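PDB 5B6T: glycosyl hydrolase family 62 protein from Coprinopsis cinerea, which hydrolyses alpha-L-arabinofuranosyl bonds, probably releasing arabinose side chains from arabinoxylan, as a family 62 alpha-L-arabinofuranosidase. Local coordinates for residues M185-N198 / L210-R224. Numbering follows the deposited sequence.
Sequences MQDSNKNRLFEAAN and LLHEAIGSDGRRWFR
L210 CD2 lies 3.7 Å from M185 CE, where neighbouring sheets of the five-bladed beta-propeller face each other. Next, L211 pairs with N198 through two backbone bonds, within the antiparallel hairpin of strands 195-202 and 207-215. The H212 ring, swung out with CG anti to the backbone N (chi1 -158°), receives L193 CD1 squarely over one face, a CH-pi contact 3.7 Å from the ring centroid; the backbone of A197 lies over the opposite face. H212 ND1 donates to E213 O, which also accepts from F194 N, both F194 and E195 facing E213 in a classic beta bulge. Replacing H212 by alanine would remove the ring, which is likely to leave L193 CD1 without its face and E213 O with one donor fewer. I215 CD1 sits over the centre of the F194 ring, 3.7 Å from its centroid. R221 NH1 bridges two carboxylates, E195 OE2 at 3.0 Å and E213 OE2 at 2.8 Å; S264 and H265 also hold E213. R224 NH1 reaches R192 O at 2.8 Å from above the carbonyl plane; R192 NH2 lies over the R224 guanidinium, toward its rim, these like charges having separate partners, Q241 and D240. With lead(II) about 3 Å from the E195 side chain, R221 probably offsets the paired carboxylates' charge and holds them together near the metal.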
loop_
_atom_site.group_PDB
_atom_site.type_symbol
_atom_site.label_atom_id
_atom_site.label_comp_id
_atom_site.label_asym_id
_atom_site.label_seq_id
_atom_site.Cartn_x
_atom_site.Cartn_y
_atom_site.Cartn_z
ATOM N N MET A 185 -6.755 -8.772 13.124
ATOM C CA MET A 185 -7.147 -7.618 13.917
ATOM C C MET A 185 -8.557 -7.221 13.497
ATOM O O MET A 185 -8.952 -7.395 12.331
ATOM C CB MET A 185 -6.195 -6.427 13.702
ATOM C CG MET A 185 -6.463 -5.295 14.672
ATOM S SD MET A 185 -5.274 -3.961 14.434
ATOM C CE MET A 185 -3.887 -4.604 15.335
ATOM N N GLN A 186 -9.310 -6.687 14.438
ATOM C CA GLN A 186 -10.647 -6.205 14.135
ATOM C C GLN A 186 -11.079 -5.098 15.045
ATOM O O GLN A 186 -10.528 -4.925 16.148
ATOM C CB GLN A 186 -11.662 -7.335 14.150
ATOM C CG GLN A 186 -11.850 -7.993 15.480
ATOM C CD GLN A 186 -12.624 -9.286 15.332
ATOM O OE1 GLN A 186 -13.585 -9.362 14.580
ATOM N NE2 GLN A 186 -12.146 -10.332 15.986
ATOM N N ASP A 187 -12.024 -4.304 14.543
ATOM C CA ASP A 187 -12.684 -3.286 15.349
ATOM C C ASP A 187 -14.163 -3.291 15.027
ATOM O O ASP A 187 -14.535 -3.398 13.868
ATOM C CB ASP A 187 -12.099 -1.901 15.068
ATOM C CG ASP A 187 -12.300 -0.931 16.224
ATOM O OD1 ASP A 187 -13.442 -0.472 16.435
ATOM O OD2 ASP A 187 -11.326 -0.625 16.935
ATOM N N SER A 188 -15.011 -3.167 16.051
ATOM C CA SER A 188 -16.453 -3.051 15.807
ATOM C C SER A 188 -16.836 -1.767 15.062
ATOM O O SER A 188 -17.895 -1.724 14.434
ATOM C CB SER A 188 -17.218 -3.102 17.129
ATOM O OG SER A 188 -16.795 -2.024 17.959
ATOM N N ASN A 189 -15.977 -0.746 15.097
ATOM C CA ASN A 189 -16.165 0.439 14.272
ATOM C C ASN A 189 -15.258 0.336 13.045
ATOM O O ASN A 189 -14.030 0.505 13.146
ATOM C CB ASN A 189 -15.845 1.707 15.078
ATOM C CG ASN A 189 -16.001 2.970 14.261
ATOM O OD1 ASN A 189 -16.298 2.931 13.082
ATOM N ND2 ASN A 189 -15.773 4.110 14.888
ATOM N N LYS A 190 -15.856 0.025 11.900
ATOM C CA LYS A 190 -15.079 -0.158 10.678
ATOM C C LYS A 190 -14.198 1.042 10.344
ATOM O O LYS A 190 -13.120 0.866 9.751
ATOM C CB LYS A 190 -15.979 -0.504 9.492
ATOM C CG LYS A 190 -16.910 0.618 9.088
ATOM C CD LYS A 190 -17.870 0.178 7.973
ATOM C CE LYS A 190 -18.707 1.339 7.467
ATOM N NZ LYS A 190 -19.582 0.933 6.324
ATOM N N ASN A 191 -14.603 2.239 10.728
ATOM C CA ASN A 191 -13.802 3.426 10.425
ATOM C C ASN A 191 -12.453 3.419 11.148
ATOM O O ASN A 191 -11.530 4.030 10.677
ATOM C CB ASN A 191 -14.577 4.687 10.780
ATOM C CG ASN A 191 -15.626 5.048 9.729
ATOM O OD1 ASN A 191 -15.824 4.346 8.755
ATOM N ND2 ASN A 191 -16.271 6.182 9.930
ATOM N N ARG A 192 -12.352 2.731 12.275
ATOM C CA ARG A 192 -11.108 2.672 13.038
ATOM C C ARG A 192 -10.076 1.735 12.411
ATOM O O ARG A 192 -8.883 1.858 12.690
ATOM C CB ARG A 192 -11.366 2.225 14.475
ATOM C CG ARG A 192 -12.172 3.197 15.305
ATOM C CD ARG A 192 -11.344 4.387 15.720
ATOM N NE ARG A 192 -10.343 4.036 16.727
ATOM C CZ ARG A 192 -9.463 4.873 17.295
ATOM N NH1 ARG A 192 -9.382 6.166 16.950
ATOM N NH2 ARG A 192 -8.636 4.369 18.205
ATOM N N LEU A 193 -10.519 0.823 11.546
ATOM C CA LEU A 193 -9.621 -0.177 10.948
ATOM C C LEU A 193 -10.151 -0.472 9.553
ATOM O O LEU A 193 -10.743 -1.521 9.276
ATOM C CB LEU A 193 -9.569 -1.419 11.831
ATOM C CG LEU A 193 -8.421 -2.387 11.552
ATOM C CD1 LEU A 193 -7.106 -1.847 12.088
ATOM C CD2 LEU A 193 -8.713 -3.764 12.136
ATOM N N PHE A 194 -9.961 0.503 8.667
ATOM C CA PHE A 194 -10.761 0.547 7.446
ATOM C C PHE A 194 -10.156 -0.200 6.269
ATOM O O PHE A 194 -10.768 -1.124 5.745
ATOM C CB PHE A 194 -11.109 1.985 7.081
ATOM C CG PHE A 194 -12.174 2.083 6.026
ATOM C CD1 PHE A 194 -13.461 1.626 6.279
ATOM C CD2 PHE A 194 -11.901 2.632 4.799
ATOM C CE1 PHE A 194 -14.436 1.695 5.292
ATOM C CE2 PHE A 194 -12.878 2.724 3.820
ATOM C CZ PHE A 194 -14.141 2.245 4.059
ATOM N N GLU A 195 -8.966 0.182 5.829
ATOM C CA GLU A 195 -8.340 -0.533 4.704
ATOM C C GLU A 195 -6.852 -0.192 4.646
ATOM O O GLU A 195 -6.320 0.416 5.587
ATOM C CB GLU A 195 -9.048 -0.155 3.398
ATOM C CG GLU A 195 -8.983 1.330 3.052
ATOM C CD GLU A 195 -9.907 1.778 1.936
ATOM O OE1 GLU A 195 -10.634 0.995 1.318
ATOM O OE2 GLU A 195 -9.923 2.990 1.602
ATOM N N ALA A 196 -6.177 -0.656 3.605
ATOM C CA ALA A 196 -4.824 -0.215 3.255
ATOM C C ALA A 196 -3.805 -0.531 4.342
ATOM O O ALA A 196 -3.048 0.337 4.785
ATOM C CB ALA A 196 -4.817 1.267 2.917
ATOM N N ALA A 197 -3.679 -1.811 4.640
ATOM C CA ALA A 197 -2.597 -2.281 5.508
ATOM C C ALA A 197 -1.207 -2.171 4.835
ATOM O O ALA A 197 -1.069 -2.315 3.635
ATOM C CB ALA A 197 -2.838 -3.715 5.944
ATOM N N ASN A 198 -0.202 -1.881 5.663
ATOM C CA ASN A 198 1.200 -2.170 5.354
ATOM C C ASN A 198 1.774 -2.977 6.499
ATOM O O ASN A 198 1.457 -2.730 7.672
ATOM C CB ASN A 198 2.091 -0.916 5.232
ATOM C CG ASN A 198 1.583 0.125 4.251
ATOM O OD1 ASN A 198 1.173 1.207 4.676
ATOM N ND2 ASN A 198 1.697 -0.141 2.959
ATOM N N LEU A 210 2.951 -2.758 11.736
ATOM C CA LEU A 210 1.665 -2.758 11.012
ATOM C C LEU A 210 1.151 -1.320 10.938
ATOM O O LEU A 210 1.047 -0.646 11.959
ATOM C CB LEU A 210 0.630 -3.594 11.773
ATOM C CG LEU A 210 -0.822 -3.507 11.297
ATOM C CD1 LEU A 210 -0.996 -4.083 9.908
ATOM C CD2 LEU A 210 -1.718 -4.234 12.303
ATOM N N LEU A 211 0.856 -0.858 9.720
ATOM C CA LEU A 211 0.151 0.393 9.487
ATOM C C LEU A 211 -1.198 0.056 8.916
ATOM O O LEU A 211 -1.351 -0.932 8.209
ATOM C CB LEU A 211 0.892 1.280 8.469
ATOM C CG LEU A 211 2.382 1.487 8.740
ATOM C CD1 LEU A 211 3.041 2.295 7.623
ATOM C CD2 LEU A 211 2.635 2.101 10.128
ATOM N N HIS A 212 -2.201 0.869 9.221
ATOM C CA HIS A 212 -3.531 0.596 8.670
ATOM C C HIS A 212 -4.276 1.929 8.600
ATOM O O HIS A 212 -4.186 2.730 9.525
ATOM C CB HIS A 212 -4.279 -0.398 9.593
ATOM C CG HIS A 212 -5.374 -1.161 8.951
ATOM N ND1 HIS A 212 -6.569 -0.598 8.544
ATOM C CD2 HIS A 212 -5.478 -2.485 8.685
ATOM C CE1 HIS A 212 -7.337 -1.539 8.020
ATOM N NE2 HIS A 212 -6.712 -2.692 8.122
ATOM N N GLU A 213 -4.983 2.145 7.492
ATOM C CA GLU A 213 -5.768 3.361 7.285
ATOM C C GLU A 213 -7.078 3.346 8.076
ATOM O O GLU A 213 -7.696 2.277 8.259
ATOM C CB GLU A 213 -6.079 3.570 5.804
ATOM C CG GLU A 213 -6.529 4.976 5.480
ATOM C CD GLU A 213 -6.696 5.251 3.992
ATOM O OE1 GLU A 213 -6.072 4.548 3.156
ATOM O OE2 GLU A 213 -7.430 6.236 3.678
ATOM N N ALA A 214 -7.461 4.533 8.537
ATOM C CA ALA A 214 -8.675 4.758 9.297
ATOM C C ALA A 214 -9.327 6.031 8.772
ATOM O O ALA A 214 -8.708 6.838 8.096
ATOM C CB ALA A 214 -8.334 4.934 10.773
ATOM N N ILE A 215 -10.609 6.180 9.081
ATOM C CA ILE A 215 -11.375 7.369 8.784
ATOM C C ILE A 215 -11.691 7.994 10.137
ATOM O O ILE A 215 -12.431 7.406 10.938
ATOM C CB ILE A 215 -12.686 7.025 8.050
ATOM C CG1 ILE A 215 -12.415 6.222 6.767
ATOM C CG2 ILE A 215 -13.509 8.267 7.770
ATOM C CD1 ILE A 215 -13.669 5.701 6.118
ATOM N N GLY A 216 -11.118 9.160 10.403
ATOM C CA GLY A 216 -11.166 9.767 11.727
ATOM C C GLY A 216 -12.474 10.463 12.058
ATOM O O GLY A 216 -13.425 10.512 11.224
ATOM N N SER A 217 -12.502 11.009 13.278
ATOM C CA SER A 217 -13.687 11.704 13.797
ATOM C C SER A 217 -14.061 12.939 12.976
ATOM O O SER A 217 -15.214 13.368 12.998
ATOM C CB SER A 217 -13.465 12.109 15.256
ATOM O OG SER A 217 -12.356 12.980 15.386
ATOM N N ASP A 218 -13.085 13.499 12.259
ATOM C CA ASP A 218 -13.325 14.613 11.320
ATOM C C ASP A 218 -13.644 14.165 9.887
ATOM O O ASP A 218 -13.716 14.980 8.984
ATOM C CB ASP A 218 -12.122 15.546 11.287
ATOM C CG ASP A 218 -10.818 14.805 10.982
ATOM O OD1 ASP A 218 -10.874 13.577 10.724
ATOM O OD2 ASP A 218 -9.770 15.457 11.023
ATOM N N GLY A 219 -13.827 12.861 9.673
ATOM C CA GLY A 219 -14.046 12.331 8.339
ATOM C C GLY A 219 -12.803 12.183 7.463
ATOM O O GLY A 219 -12.913 11.751 6.309
ATOM N N ARG A 220 -11.630 12.507 7.988
ATOM C CA ARG A 220 -10.409 12.503 7.180
ATOM C C ARG A 220 -9.596 11.220 7.358
ATOM O O ARG A 220 -9.566 10.616 8.421
ATOM C CB ARG A 220 -9.547 13.721 7.532
ATOM C CG ARG A 220 -10.208 15.072 7.269
ATOM C CD ARG A 220 -10.380 15.312 5.796
ATOM N NE ARG A 220 -11.081 16.570 5.508
ATOM C CZ ARG A 220 -11.420 16.958 4.288
ATOM N NH1 ARG A 220 -11.097 16.233 3.214
ATOM N NH2 ARG A 220 -12.070 18.099 4.135
ATOM N N ARG A 221 -8.905 10.842 6.299
ATOM C CA ARG A 221 -8.078 9.640 6.326
ATOM C C ARG A 221 -6.813 9.889 7.143
ATOM O O ARG A 221 -6.219 10.985 7.143
ATOM C CB ARG A 221 -7.699 9.198 4.910
ATOM C CG ARG A 221 -8.882 8.966 3.974
ATOM C CD ARG A 221 -9.920 8.071 4.621
ATOM N NE ARG A 221 -11.001 7.698 3.719
ATOM C CZ ARG A 221 -11.088 6.557 3.044
ATOM N NH1 ARG A 221 -10.123 5.634 3.078
ATOM N NH2 ARG A 221 -12.186 6.335 2.295
ATOM N N TRP A 222 -6.402 8.825 7.816
ATOM C CA TRP A 222 -5.188 8.832 8.620
ATOM C C TRP A 222 -4.695 7.416 8.842
ATOM O O TRP A 222 -5.410 6.466 8.533
ATOM C CB TRP A 222 -5.410 9.547 9.959
ATOM C CG TRP A 222 -6.374 8.881 10.930
ATOM C CD1 TRP A 222 -7.705 8.673 10.754
ATOM C CD2 TRP A 222 -6.048 8.362 12.224
ATOM N NE1 TRP A 222 -8.231 8.069 11.875
ATOM C CE2 TRP A 222 -7.237 7.843 12.779
ATOM C CE3 TRP A 222 -4.867 8.295 12.975
ATOM C CZ2 TRP A 222 -7.277 7.271 14.044
ATOM C CZ3 TRP A 222 -4.899 7.725 14.211
ATOM C CH2 TRP A 222 -6.100 7.226 14.752
ATOM N N PHE A 223 -3.489 7.283 9.392
ATOM C CA PHE A 223 -2.878 5.990 9.687
ATOM C C PHE A 223 -2.622 5.732 11.145
ATOM O O PHE A 223 -2.115 6.602 11.856
ATOM C CB PHE A 223 -1.546 5.787 8.908
ATOM C CG PHE A 223 -1.793 5.447 7.481
ATOM C CD1 PHE A 223 -1.980 6.468 6.530
ATOM C CD2 PHE A 223 -1.974 4.138 7.113
ATOM C CE1 PHE A 223 -2.265 6.143 5.223
ATOM C CE2 PHE A 223 -2.287 3.818 5.804
ATOM C CZ PHE A 223 -2.457 4.822 4.873
ATOM N N ARG A 224 -2.950 4.502 11.545
ATOM C CA ARG A 224 -2.609 3.955 12.851
ATOM C C ARG A 224 -1.476 2.982 12.711
ATOM O O ARG A 224 -1.256 2.439 11.634
ATOM C CB ARG A 224 -3.835 3.273 13.461
ATOM C CG ARG A 224 -5.014 4.232 13.647
ATOM C CD ARG A 224 -6.276 3.555 14.131
ATOM N NE ARG A 224 -6.166 3.051 15.496
ATOM C CZ ARG A 224 -6.834 1.994 15.976
ATOM N NH1 ARG A 224 -7.693 1.322 15.204
ATOM N NH2 ARG A 224 -6.649 1.608 17.230
HETATM O O HOH W 1 -8.804 -1.105 16.164
HETATM O O HOH W 2 -15.077 7.952 11.538
HETATM O O HOH W 3 -6.411 1.485 11.295
HETATM O O HOH W 4 -7.684 4.394 0.964
HETATM O O HOH W 5 -12.358 4.072 0.620
#